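CELL WALL surface anchor family protein (Streptococcus pneumoniae, PDB 2Y1V) probably forms the shaft of the pneumococcal pilus as its major pilin, an elongated multidomain subunit that is polymerised into fibres. Local coordinates at residues T4-V9 and V148-Y153; A108-I113 and E139-L144; P161-D166 and L409-P414; S289-F294 and G303-P308. All coordinates share one frame; numbering follows the deposited sequence.

From the N terminus, contact 1 closes the first long loop by bringing 4-9 against 148-153, 139 residues later. Contact 2 (108-113 with 139-144) is nested inside it; the two touch, their centres about 10 Å apart, and together they tie strands of two sheets at one end of the molecule. Strand 149-167 then carries the chain on to contact 3, whose centre is about 48 Å from that of contact 1. There 161-166 meets 409-414, closing a second loop that opens only after the first has closed. Contact 4 (289-294 with 303-308) is nested inside this second loop, and a nickel ion is bound by residues of both contacts.

Contact 1: residues T4-V9 and V148-Y153; sequences TTTTSV and VDAHVY
The start of strand 8-16 pairs in parallel with the start of strand 149-167, as the bridges S8 with D149 and V9 with A150 establish. The ladder is short: A150 N donates to S8 O at 2.8 Å with an angle of 159° at the hydrogen, and S8 N donates to V148 O at 3.2 Å. That carbonyl also takes a weak, bent bond from T7 N (127°), so one oxygen grips two successive amides where the strand begins. Just upstream, T4 OG1 accepts from T6 N in an ST turn, while T6 OG1 bonds to V147 and L144 outside the pair. On the face carrying V9 and A150, V9 reaches A150 CB with CG2 (4.3 Å) and V152 CG2 with CG1 (4.3 Å). The other face is more polar. S8 OG lies beside the D149 stem, 3.9 Å from its CB, and a water bridges S8 OG at 3.0 Å to A150 O; the same water sits above one face of the H151 ring, toward its rim. With strand 99-102 bonded along the far side of V9, this is probably the parallel pairing of first and last strands that closes an Ig-like sandwich, as in related pilin domains.

Contact 2: residues A108-I113 and E139-L144; sequences AAKYKI and EIELPL
Y111 and L142 meet at about a right angle: L142 CD1 approaches the ring obliquely, 3.8 Å from Y111 CE2 and at nearly the same distance from CD2. The tyrosine CG stands opposite the carbonyl carbon (chi1 -61°), and its hydroxyl bonds to P107 O. Further along the same face I113 and I140 cross obliquely and touch through their end methyls, CD1 to CD1 at 3.7 Å. On the opposite face K110 and E141 form a non-hydrogen-bonded antiparallel pair whose stems touch, CG to CG at 3.7 Å, while the extended chains diverge and K110 NZ stays 5.3 Å from E141 OE1. Swung opposite its own backbone N (chi1 -169°), E141 CG is pressed against A109 O at 3.1 Å. Four backbone bonds set this register. Two run from Y111 N to I140 O and from I140 N to Y111 O, both 3.0 Å; L142 N reaches A109 O at 2.9 Å and A109 N returns a longer one to L142 O. The ladder stops at the cis peptide before P143. Strand 109-115 lies between 138-142 and 52-57, whose W55 contacts both I113 and I140, while I140 also touches V152 on strand 149-167.

Contact 3: residues P161-D166 and L409-P414; sequences PKIDKD and LDPTEP. With NI (nickel (II) ion), chain D.
The segments 161-166 and 409-414 run nearly parallel, their end-to-end directions 11° apart, yet their nearest CA atoms, those of D164 and P411, are 5.1 Å apart. The backbones share no hydrogen bonds, so the loop lies against the strand through side chains, beside the isopeptide-linked core of a Cna-B-like pilin domain. Strand 149-167 turns I163 and K165 toward the loop, which answers with L409 and P411. I163 CG2, set between its backbone N and carbonyl carbon, wedges into the corner between them, 3.6 Å from L409 CB and 3.8 Å from P411 CD. L409 CD1 reaches on to P161 CG at 3.9 Å. P411 CB then rests on the backbone at K165 N. K165 is fully extended beyond CB, with CG opposite the backbone N (chi1 177°), and crosses the stem of E413 obliquely, K165 CD to E413 CG at 3.7 Å. Its NZ is covalently linked to N290 CG and is hydrogen-bonded to D213. With K165 NZ already tied into the link, the E413 carboxylate serves V292 N and a nickel ion, which its bend at chi2 (79°) helps it reach. D164 and D166 make salt bridges to K180 and R177 respectively. The ion is held from this loop by D410 OD1 at 2.4 Å, P411 O at 2.5 Å and E413 OE2 at 2.6 Å, with E413 OE1 slightly farther.

Contact 4: residues S289-F294 and G303-P308; sequences SNDVTF and GNTPKP. With NI (nickel (II) ion), chain D.
The carboxylate of D291 is the flat group that meets the loop 303-308. T305 OG1 stands over one of its faces, 4.1 Å from CG and almost equally far from both oxygens, as the two side chains slide past each other in opposite directions. Nickel and a water instead approach near the carboxylate plane, at OD1 and OD2. The P306 ring crosses the aspartate side chain at about a right angle and puts its CG 3.7 Å from D291 OD2. The two oxygens have separate tasks: OD1 binds nickel at 2.2 Å, whereas OD2 accepts a hydrogen bond from the water at 2.5 Å, which also donates to P306 O at 3.0 Å. K374 adds a salt bridge to OD2, so the group is held from both oxygens and its rotation is probably fixed. Its CG lies opposite the backbone N (chi1 -178°), which carries the carboxylate out to the metal. Beyond it, T293 and T305 bring their hydroxyls together; the modelled OG1-to-OG1 separation of 2.4 Å is too short to be trusted in detail, and either could donate. T305 OG1 is also 3.2 Å from D291 O, a second possible acceptor for its proton. V292, D410, P411 and E413 are the other residues of the nickel site, next to N290 and the intramolecular isopeptide bond characteristic of Gram-positive pilin domains.

Contact 1: residues T4-V9 and V148-Y153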
loop_
_atom_site.group_PDB
_atom_site.type_symbol
_atom_site.label_atom_id
_atom_site.label_comp_id
_atom_site.label_asym_id
_atom_site.label_seq_id
_atom_site.Cartn_x
_atom_site.Cartn_y
_atom_site.Cartn_z
ATOM N N THR A 4 26.232 43.429 -25.145
ATOM C CA THR A 4 25.550 44.724 -25.064
ATOM C C THR A 4 25.755 45.422 -23.727
ATOM O O THR A 4 26.353 44.877 -22.815
ATOM C CB THR A 4 23.999 44.577 -25.249
ATOM O OG1 THR A 4 23.361 44.349 -23.976
ATOM C CG2 THR A 4 23.655 43.453 -26.212
ATOM N N THR A 5 25.195 46.621 -23.612
ATOM C CA THR A 5 25.265 47.415 -22.388
ATOM C C THR A 5 24.460 46.813 -21.235
ATOM O O THR A 5 24.624 47.221 -20.087
ATOM C CB THR A 5 24.838 48.887 -22.651
ATOM O OG1 THR A 5 23.535 48.930 -23.251
ATOM C CG2 THR A 5 25.826 49.554 -23.599
ATOM N N THR A 6 23.582 45.856 -21.530
ATOM C CA THR A 6 22.865 45.164 -20.462
ATOM C C THR A 6 23.698 43.982 -19.988
ATOM O O THR A 6 23.632 42.904 -20.577
ATOM C CB THR A 6 21.480 44.667 -20.906
ATOM O OG1 THR A 6 20.653 45.779 -21.285
ATOM C CG2 THR A 6 20.808 43.910 -19.762
ATOM N N THR A 7 24.476 44.182 -18.924
ATOM C CA THR A 7 25.479 43.201 -18.523
ATOM C C THR A 7 24.993 42.139 -17.545
ATOM O O THR A 7 25.706 41.173 -17.272
ATOM C CB THR A 7 26.741 43.864 -17.960
ATOM O OG1 THR A 7 26.437 44.543 -16.730
ATOM C CG2 THR A 7 27.314 44.837 -18.976
ATOM N N SER A 8 23.782 42.311 -17.019
ATOM C CA SER A 8 23.195 41.264 -16.195
ATOM C C SER A 8 21.673 41.343 -16.170
ATOM O O SER A 8 21.098 42.424 -16.272
ATOM C CB SER A 8 23.713 41.322 -14.770
ATOM O OG SER A 8 22.779 42.023 -13.969
ATOM N N VAL A 9 21.052 40.174 -16.014
ATOM C CA VAL A 9 19.612 40.026 -15.912
ATOM C C VAL A 9 19.301 39.140 -14.712
ATOM O O VAL A 9 19.890 38.076 -14.542
ATOM C CB VAL A 9 19.037 39.387 -17.191
ATOM C CG1 VAL A 9 17.573 39.072 -17.023
ATOM C CG2 VAL A 9 19.277 40.291 -18.404
ATOM N N VAL A 148 21.424 48.528 -17.557
ATOM C CA VAL A 148 22.633 47.699 -17.555
ATOM C C VAL A 148 22.439 46.453 -16.694
ATOM O O VAL A 148 23.000 45.395 -16.985
ATOM C CB VAL A 148 23.881 48.467 -17.018
ATOM C CG1 VAL A 148 24.101 49.758 -17.790
ATOM C CG2 VAL A 148 23.741 48.757 -15.535
ATOM N N ASP A 149 21.666 46.595 -15.618
ATOM C CA ASP A 149 21.357 45.492 -14.708
ATOM C C ASP A 149 19.841 45.334 -14.614
ATOM O O ASP A 149 19.181 46.048 -13.859
ATOM C CB ASP A 149 21.950 45.745 -13.315
ATOM C CG ASP A 149 23.480 45.810 -13.325
ATOM O OD1 ASP A 149 24.081 45.840 -14.421
ATOM O OD2 ASP A 149 24.087 45.831 -12.238
ATOM N N ALA A 150 19.291 44.403 -15.387
ATOM C CA ALA A 150 17.850 44.263 -15.476
ATOM C C ALA A 150 17.294 43.243 -14.492
ATOM O O ALA A 150 18.025 42.399 -13.947
ATOM C CB ALA A 150 17.434 43.917 -16.899
ATOM N N HIS A 151 15.992 43.342 -14.268
ATOM C CA HIS A 151 15.285 42.474 -13.357
ATOM C C HIS A 151 13.923 42.185 -13.973
ATOM O O HIS A 151 13.260 43.108 -14.464
ATOM C CB HIS A 151 15.128 43.163 -11.999
ATOM C CG HIS A 151 16.428 43.432 -11.297
ATOM N ND1 HIS A 151 17.244 44.500 -11.616
ATOM C CD2 HIS A 151 17.045 42.779 -10.285
ATOM C CE1 HIS A 151 18.308 44.492 -10.832
ATOM N NE2 HIS A 151 18.212 43.457 -10.015
ATOM N N VAL A 152 13.525 40.911 -13.958
ATOM C CA VAL A 152 12.275 40.452 -14.593
ATOM C C VAL A 152 11.412 39.621 -13.625
ATOM O O VAL A 152 11.938 39.033 -12.688
ATOM C CB VAL A 152 12.585 39.619 -15.843
ATOM C CG1 VAL A 152 13.109 40.513 -16.939
ATOM C CG2 VAL A 152 13.606 38.522 -15.522
ATOM N N TYR A 153 10.098 39.555 -13.839
ATOM C CA TYR A 153 9.227 38.910 -12.842
ATOM C C TYR A 153 8.164 37.938 -13.367
ATOM O O TYR A 153 6.966 38.273 -13.389
ATOM C CB TYR A 153 8.560 39.960 -11.940
ATOM C CG TYR A 153 9.546 40.835 -11.203
ATOM C CD1 TYR A 153 10.156 41.907 -11.842
ATOM C CD2 TYR A 153 9.877 40.584 -9.889
ATOM C CE1 TYR A 153 11.056 42.707 -11.198
ATOM C CE2 TYR A 153 10.792 41.392 -9.226
ATOM C CZ TYR A 153 11.372 42.452 -9.902
ATOM O OH TYR A 153 12.276 43.268 -9.289
HETATM O O HOH W 1 20.097 41.950 -12.568
#

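Contact 2: residues A108-I113 and E139-L144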
loop_
_atom_site.group_PDB
_atom_site.type_symbol
_atom_site.label_atom_id
_atom_site.label_comp_id
_atom_site.label_asym_id
_atom_site.label_seq_id
_atom_site.Cartn_x
_atom_site.Cartn_y
_atom_site.Cartn_z
ATOM N N ALA A 108 23.547 41.588 -29.235
ATOM C CA ALA A 108 22.258 42.253 -29.369
ATOM C C ALA A 108 21.343 41.267 -30.069
ATOM O O ALA A 108 21.740 40.654 -31.057
ATOM C CB ALA A 108 22.382 43.537 -30.184
ATOM N N ALA A 109 20.133 41.098 -29.539
ATOM C CA ALA A 109 19.157 40.189 -30.117
ATOM C C ALA A 109 17.940 40.081 -29.216
ATOM O O ALA A 109 17.880 40.725 -28.173
ATOM C CB ALA A 109 19.771 38.822 -30.331
ATOM N N LYS A 110 16.963 39.284 -29.640
ATOM C CA LYS A 110 15.828 38.916 -28.800
ATOM C C LYS A 110 16.123 37.540 -28.218
ATOM O O LYS A 110 16.652 36.665 -28.918
ATOM C CB LYS A 110 14.537 38.850 -29.628
ATOM C CG LYS A 110 14.253 40.090 -30.445
ATOM C CD LYS A 110 12.990 39.930 -31.279
ATOM C CE LYS A 110 12.689 41.197 -32.081
ATOM N NZ LYS A 110 11.313 41.195 -32.699
ATOM N N TYR A 111 15.815 37.359 -26.935
ATOM C CA TYR A 111 16.030 36.081 -26.276
ATOM C C TYR A 111 14.821 35.656 -25.468
ATOM O O TYR A 111 14.006 36.488 -25.016
ATOM C CB TYR A 111 17.209 36.144 -25.320
ATOM C CG TYR A 111 18.530 36.465 -25.958
ATOM C CD1 TYR A 111 19.332 35.461 -26.494
ATOM C CD2 TYR A 111 18.984 37.773 -26.020
ATOM C CE1 TYR A 111 20.565 35.757 -27.079
ATOM C CE2 TYR A 111 20.206 38.074 -26.595
ATOM C CZ TYR A 111 20.989 37.062 -27.119
ATOM O OH TYR A 111 22.183 37.390 -27.694
ATOM N N LYS A 112 14.726 34.352 -25.249
ATOM C CA LYS A 112 13.722 33.840 -24.356
ATOM C C LYS A 112 14.360 33.146 -23.150
ATOM O O LYS A 112 15.415 32.513 -23.273
ATOM C CB LYS A 112 12.813 32.882 -25.110
ATOM C CG LYS A 112 12.171 33.524 -26.331
ATOM C CD LYS A 112 11.255 32.582 -27.012
ATOM C CE LYS A 112 10.437 33.330 -28.066
ATOM N NZ LYS A 112 9.652 32.377 -28.873
ATOM N N ILE A 113 13.722 33.293 -21.991
ATOM C CA ILE A 113 14.062 32.494 -20.840
ATOM C C ILE A 113 12.870 31.630 -20.429
ATOM O O ILE A 113 11.763 32.133 -20.185
ATOM C CB ILE A 113 14.534 33.341 -19.643
ATOM C CG1 ILE A 113 15.326 34.557 -20.124
ATOM C CG2 ILE A 113 15.381 32.488 -18.707
ATOM C CD1 ILE A 113 15.495 35.625 -19.077
ATOM N N GLU A 139 10.352 37.159 -22.495
ATOM C CA GLU A 139 10.900 37.675 -23.737
ATOM C C GLU A 139 11.631 38.970 -23.439
ATOM O O GLU A 139 11.016 39.967 -23.096
ATOM C CB GLU A 139 9.796 37.911 -24.763
ATOM C CG GLU A 139 8.967 36.672 -25.060
ATOM C CD GLU A 139 7.638 36.998 -25.716
ATOM O OE1 GLU A 139 7.328 38.202 -25.872
ATOM O OE2 GLU A 139 6.899 36.049 -26.067
ATOM N N ILE A 140 12.951 38.939 -23.540
ATOM C CA ILE A 140 13.760 40.116 -23.283
ATOM C C ILE A 140 14.719 40.357 -24.440
ATOM O O ILE A 140 15.531 39.482 -24.784
ATOM C CB ILE A 140 14.606 39.960 -22.010
ATOM C CG1 ILE A 140 15.509 38.744 -22.127
ATOM C CG2 ILE A 140 13.727 39.823 -20.784
ATOM C CD1 ILE A 140 16.487 38.631 -20.977
ATOM N N GLU A 141 14.632 41.542 -25.034
ATOM C CA GLU A 141 15.560 41.921 -26.092
ATOM C C GLU A 141 16.687 42.758 -25.490
ATOM O O GLU A 141 16.437 43.645 -24.672
ATOM C CB GLU A 141 14.830 42.685 -27.202
ATOM C CG GLU A 141 15.657 42.892 -28.456
ATOM C CD GLU A 141 15.021 43.877 -29.422
ATOM O OE1 GLU A 141 13.849 44.254 -29.211
ATOM O OE2 GLU A 141 15.688 44.279 -30.394
ATOM N N LEU A 142 17.925 42.452 -25.877
ATOM C CA LEU A 142 19.107 43.148 -25.348
ATOM C C LEU A 142 19.742 44.062 -26.400
ATOM O O LEU A 142 19.818 43.703 -27.575
ATOM C CB LEU A 142 20.162 42.143 -24.857
ATOM C CG LEU A 142 19.879 41.213 -23.674
ATOM C CD1 LEU A 142 20.960 40.150 -23.562
ATOM C CD2 LEU A 142 19.796 41.992 -22.371
ATOM N N PRO A 143 20.231 45.237 -25.971
ATOM C CA PRO A 143 20.162 45.666 -24.568
ATOM C C PRO A 143 18.741 46.043 -24.130
ATOM O O PRO A 143 17.911 46.439 -24.954
ATOM C CB PRO A 143 21.082 46.891 -24.521
ATOM C CG PRO A 143 21.195 47.365 -25.942
ATOM C CD PRO A 143 20.991 46.169 -26.823
ATOM N N LEU A 144 18.460 45.898 -22.841
ATOM C CA LEU A 144 17.185 46.318 -22.299
ATOM C C LEU A 144 17.169 47.835 -22.272
ATOM O O LEU A 144 17.584 48.462 -21.286
ATOM C CB LEU A 144 16.992 45.771 -20.891
ATOM C CG LEU A 144 15.584 46.004 -20.347
ATOM C CD1 LEU A 144 14.530 45.667 -21.405
ATOM C CD2 LEU A 144 15.375 45.189 -19.092
#

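Contact 3: residues P161-D166 and L409-P414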
loop_
_atom_site.group_PDB
_atom_site.type_symbol
_atom_site.label_atom_id
_atom_site.label_comp_id
_atom_site.label_asym_id
_atom_site.label_seq_id
_atom_site.Cartn_x
_atom_site.Cartn_y
_atom_site.Cartn_z
ATOM N N PRO A 161 -2.177 17.692 -4.960
ATOM C CA PRO A 161 -3.221 16.719 -5.253
ATOM C C PRO A 161 -3.761 16.102 -3.960
ATOM O O PRO A 161 -3.239 16.394 -2.874
ATOM C CB PRO A 161 -2.495 15.688 -6.109
ATOM C CG PRO A 161 -1.063 15.751 -5.649
ATOM C CD PRO A 161 -0.824 17.097 -5.010
ATOM N N LYS A 162 -4.799 15.274 -4.093
ATOM C CA LYS A 162 -5.467 14.623 -2.984
ATOM C C LYS A 162 -5.760 13.172 -3.376
ATOM O O LYS A 162 -5.936 12.865 -4.559
ATOM C CB LYS A 162 -6.822 15.282 -2.696
ATOM C CG LYS A 162 -6.845 16.783 -2.459
ATOM C CD LYS A 162 -8.298 17.219 -2.128
ATOM C CE LYS A 162 -8.421 18.722 -1.872
ATOM N NZ LYS A 162 -7.593 19.122 -0.692
ATOM N N ILE A 163 -5.896 12.305 -2.378
ATOM C CA ILE A 163 -6.166 10.900 -2.611
ATOM C C ILE A 163 -6.862 10.268 -1.413
ATOM O O ILE A 163 -6.809 10.785 -0.286
ATOM C CB ILE A 163 -4.847 10.129 -2.838
ATOM C CG1 ILE A 163 -5.101 8.763 -3.486
ATOM C CG2 ILE A 163 -4.059 10.002 -1.526
ATOM C CD1 ILE A 163 -3.821 8.101 -4.004
ATOM N N ASP A 164 -7.496 9.132 -1.669
ATOM C CA ASP A 164 -7.994 8.265 -0.619
ATOM C C ASP A 164 -8.158 6.896 -1.263
ATOM O O ASP A 164 -8.468 6.808 -2.438
ATOM C CB ASP A 164 -9.335 8.783 -0.077
ATOM C CG ASP A 164 -9.935 7.880 0.996
ATOM O OD1 ASP A 164 -9.156 7.228 1.724
ATOM O OD2 ASP A 164 -11.185 7.840 1.119
ATOM N N LYS A 165 -7.911 5.840 -0.497
ATOM C CA LYS A 165 -8.258 4.477 -0.893
ATOM C C LYS A 165 -9.299 3.914 0.079
ATOM O O LYS A 165 -9.222 4.164 1.271
ATOM C CB LYS A 165 -7.028 3.578 -0.873
ATOM C CG LYS A 165 -7.338 2.122 -1.206
ATOM C CD LYS A 165 -6.115 1.237 -1.039
ATOM C CE LYS A 165 -6.476 -0.239 -1.201
ATOM N NZ LYS A 165 -5.333 -1.100 -0.793
ATOM N N ASP A 166 -10.261 3.155 -0.431
ATOM C CA ASP A 166 -11.269 2.542 0.429
ATOM C C ASP A 166 -11.964 1.448 -0.370
ATOM O O ASP A 166 -11.650 1.235 -1.536
ATOM C CB ASP A 166 -12.275 3.592 0.889
ATOM C CG ASP A 166 -12.821 3.331 2.297
ATOM O OD1 ASP A 166 -12.981 2.169 2.716
ATOM O OD2 ASP A 166 -13.111 4.318 2.993
ATOM N N LEU A 409 1.793 11.026 -1.557
ATOM C CA LEU A 409 0.500 10.895 -0.914
ATOM C C LEU A 409 0.365 9.482 -0.367
ATOM O O LEU A 409 0.693 8.508 -1.044
ATOM C CB LEU A 409 -0.647 11.216 -1.866
ATOM C CG LEU A 409 -0.701 12.652 -2.376
ATOM C CD1 LEU A 409 -1.874 12.802 -3.306
ATOM C CD2 LEU A 409 -0.805 13.656 -1.230
ATOM N N ASP A 410 -0.108 9.365 0.867
ATOM C CA ASP A 410 -0.189 8.061 1.488
ATOM C C ASP A 410 -1.510 7.949 2.208
ATOM O O ASP A 410 -1.618 8.341 3.370
ATOM C CB ASP A 410 0.978 7.837 2.452
ATOM C CG ASP A 410 1.192 6.365 2.795
ATOM O OD1 ASP A 410 0.537 5.493 2.188
ATOM O OD2 ASP A 410 2.041 6.072 3.684
ATOM N N PRO A 411 -2.526 7.424 1.511
ATOM C CA PRO A 411 -3.823 7.225 2.127
ATOM C C PRO A 411 -3.813 6.083 3.147
ATOM O O PRO A 411 -3.021 5.142 3.038
ATOM C CB PRO A 411 -4.729 6.851 0.944
ATOM C CG PRO A 411 -3.840 6.249 -0.052
ATOM C CD PRO A 411 -2.484 6.924 0.124
ATOM N N THR A 412 -4.685 6.197 4.142
ATOM C CA THR A 412 -4.964 5.109 5.042
ATOM C C THR A 412 -5.759 4.050 4.265
ATOM O O THR A 412 -6.418 4.355 3.258
ATOM C CB THR A 412 -5.765 5.618 6.247
ATOM O OG1 THR A 412 -6.928 6.311 5.777
ATOM C CG2 THR A 412 -4.910 6.592 7.078
ATOM N N GLU A 413 -5.679 2.807 4.723
ATOM C CA GLU A 413 -6.380 1.698 4.083
ATOM C C GLU A 413 -7.393 1.057 5.034
ATOM O O GLU A 413 -7.245 1.135 6.248
ATOM C CB GLU A 413 -5.375 0.627 3.627
ATOM C CG GLU A 413 -4.648 0.940 2.329
ATOM C CD GLU A 413 -3.509 1.929 2.484
ATOM O OE1 GLU A 413 -2.959 2.077 3.604
ATOM O OE2 GLU A 413 -3.143 2.548 1.464
ATOM N N PRO A 414 -8.424 0.417 4.483
ATOM C CA PRO A 414 -9.361 -0.382 5.286
ATOM C C PRO A 414 -8.770 -1.751 5.659
ATOM O O PRO A 414 -7.661 -2.064 5.234
ATOM C CB PRO A 414 -10.579 -0.526 4.360
ATOM C CG PRO A 414 -10.065 -0.303 2.969
ATOM C CD PRO A 414 -8.923 0.666 3.115
HETATM NI NI NI D . -1.044 3.705 2.395
#

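Contact 4: residues S289-F294 and G303-P308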
loop_
_atom_site.group_PDB
_atom_site.type_symbol
_atom_site.label_atom_id
_atom_site.label_comp_id
_atom_site.label_asym_id
_atom_site.label_seq_id
_atom_site.Cartn_x
_atom_site.Cartn_y
_atom_site.Cartn_z
ATOM N N SER A 289 -4.583 -6.380 4.952
ATOM C CA SER A 289 -4.686 -5.011 4.456
ATOM C C SER A 289 -3.976 -4.796 3.143
ATOM O O SER A 289 -3.039 -5.504 2.813
ATOM C CB SER A 289 -4.121 -4.028 5.488
ATOM O OG SER A 289 -4.254 -2.688 5.050
ATOM N N ASN A 290 -4.439 -3.821 2.381
ATOM C CA ASN A 290 -3.678 -3.350 1.244
ATOM C C ASN A 290 -2.906 -2.120 1.731
ATOM O O ASN A 290 -2.978 -1.779 2.919
ATOM C CB ASN A 290 -4.603 -3.071 0.055
ATOM C CG ASN A 290 -5.522 -1.875 0.269
ATOM O OD1 ASN A 290 -6.269 -1.784 1.237
ATOM N N ASP A 291 -2.126 -1.487 0.862
ATOM C CA ASP A 291 -1.406 -0.274 1.246
ATOM C C ASP A 291 -0.899 0.444 0.024
ATOM O O ASP A 291 0.077 0.022 -0.597
ATOM C CB ASP A 291 -0.212 -0.577 2.168
ATOM C CG ASP A 291 0.534 0.707 2.627
ATOM O OD1 ASP A 291 0.017 1.828 2.400
ATOM O OD2 ASP A 291 1.645 0.599 3.215
ATOM N N VAL A 292 -1.527 1.560 -0.287
ATOM C CA VAL A 292 -1.190 2.297 -1.488
ATOM C C VAL A 292 -0.337 3.517 -1.210
ATOM O O VAL A 292 -0.460 4.117 -0.159
ATOM C CB VAL A 292 -2.470 2.764 -2.191
ATOM C CG1 VAL A 292 -2.144 3.684 -3.361
ATOM C CG2 VAL A 292 -3.262 1.563 -2.639
ATOM N N THR A 293 0.516 3.876 -2.169
ATOM C CA THR A 293 1.216 5.153 -2.136
ATOM C C THR A 293 1.131 5.816 -3.487
ATOM O O THR A 293 1.116 5.148 -4.518
ATOM C CB THR A 293 2.697 5.004 -1.715
ATOM O OG1 THR A 293 2.774 4.106 -0.608
ATOM C CG2 THR A 293 3.273 6.357 -1.281
ATOM N N PHE A 294 1.057 7.137 -3.490
ATOM C CA PHE A 294 1.022 7.873 -4.751
ATOM C C PHE A 294 2.252 8.737 -4.787
ATOM O O PHE A 294 2.453 9.584 -3.920
ATOM C CB PHE A 294 -0.231 8.750 -4.863
ATOM C CG PHE A 294 -0.251 9.629 -6.089
ATOM C CD1 PHE A 294 -0.479 9.085 -7.344
ATOM C CD2 PHE A 294 -0.062 11.002 -5.983
ATOM C CE1 PHE A 294 -0.509 9.891 -8.483
ATOM C CE2 PHE A 294 -0.093 11.823 -7.121
ATOM C CZ PHE A 294 -0.321 11.266 -8.376
ATOM N N GLY A 303 10.154 6.870 -5.936
ATOM C CA GLY A 303 9.524 6.350 -4.739
ATOM C C GLY A 303 8.378 5.430 -5.093
ATOM O O GLY A 303 7.836 5.487 -6.194
ATOM N N ASN A 304 8.013 4.578 -4.144
ATOM C CA ASN A 304 6.970 3.583 -4.335
ATOM C C ASN A 304 6.462 3.249 -2.957
ATOM O O ASN A 304 6.722 3.982 -2.026
ATOM C CB ASN A 304 7.502 2.336 -5.048
ATOM C CG ASN A 304 8.809 1.802 -4.435
ATOM O OD1 ASN A 304 9.009 1.826 -3.219
ATOM N ND2 ASN A 304 9.689 1.295 -5.287
ATOM N N THR A 305 5.763 2.144 -2.804
ATOM C CA THR A 305 5.094 1.878 -1.538
ATOM C C THR A 305 5.829 0.803 -0.765
ATOM O O THR A 305 6.521 -0.005 -1.360
ATOM C CB THR A 305 3.643 1.430 -1.789
ATOM O OG1 THR A 305 2.842 1.682 -0.625
ATOM C CG2 THR A 305 3.594 -0.040 -2.174
ATOM N N PRO A 306 5.700 0.800 0.570
ATOM C CA PRO A 306 6.426 -0.205 1.339
ATOM C C PRO A 306 6.000 -1.637 1.039
ATOM O O PRO A 306 4.862 -1.881 0.624
ATOM C CB PRO A 306 6.103 0.133 2.792
ATOM C CG PRO A 306 5.266 1.366 2.785
ATOM C CD PRO A 306 5.182 1.900 1.405
ATOM N N LYS A 307 6.922 -2.572 1.251
ATOM C CA LYS A 307 6.631 -3.988 1.124
ATOM C C LYS A 307 6.628 -4.625 2.516
ATOM O O LYS A 307 7.673 -4.736 3.155
ATOM C CB LYS A 307 7.688 -4.682 0.255
ATOM C CG LYS A 307 7.592 -4.427 -1.246
ATOM C CD LYS A 307 8.063 -3.042 -1.651
ATOM C CE LYS A 307 7.374 -2.596 -2.946
ATOM N NZ LYS A 307 7.947 -1.351 -3.529
ATOM N N PRO A 308 5.464 -5.091 2.967
ATOM C CA PRO A 308 5.414 -5.775 4.244
ATOM C C PRO A 308 6.346 -6.971 4.264
ATOM O O PRO A 308 6.613 -7.572 3.232
ATOM C CB PRO A 308 3.969 -6.272 4.330
ATOM C CG PRO A 308 3.219 -5.483 3.320
ATOM C CD PRO A 308 4.194 -5.183 2.236
HETATM NI NI NI D . -1.044 3.705 2.395
HETATM O O HOH W 2 2.883 -1.491 2.816
#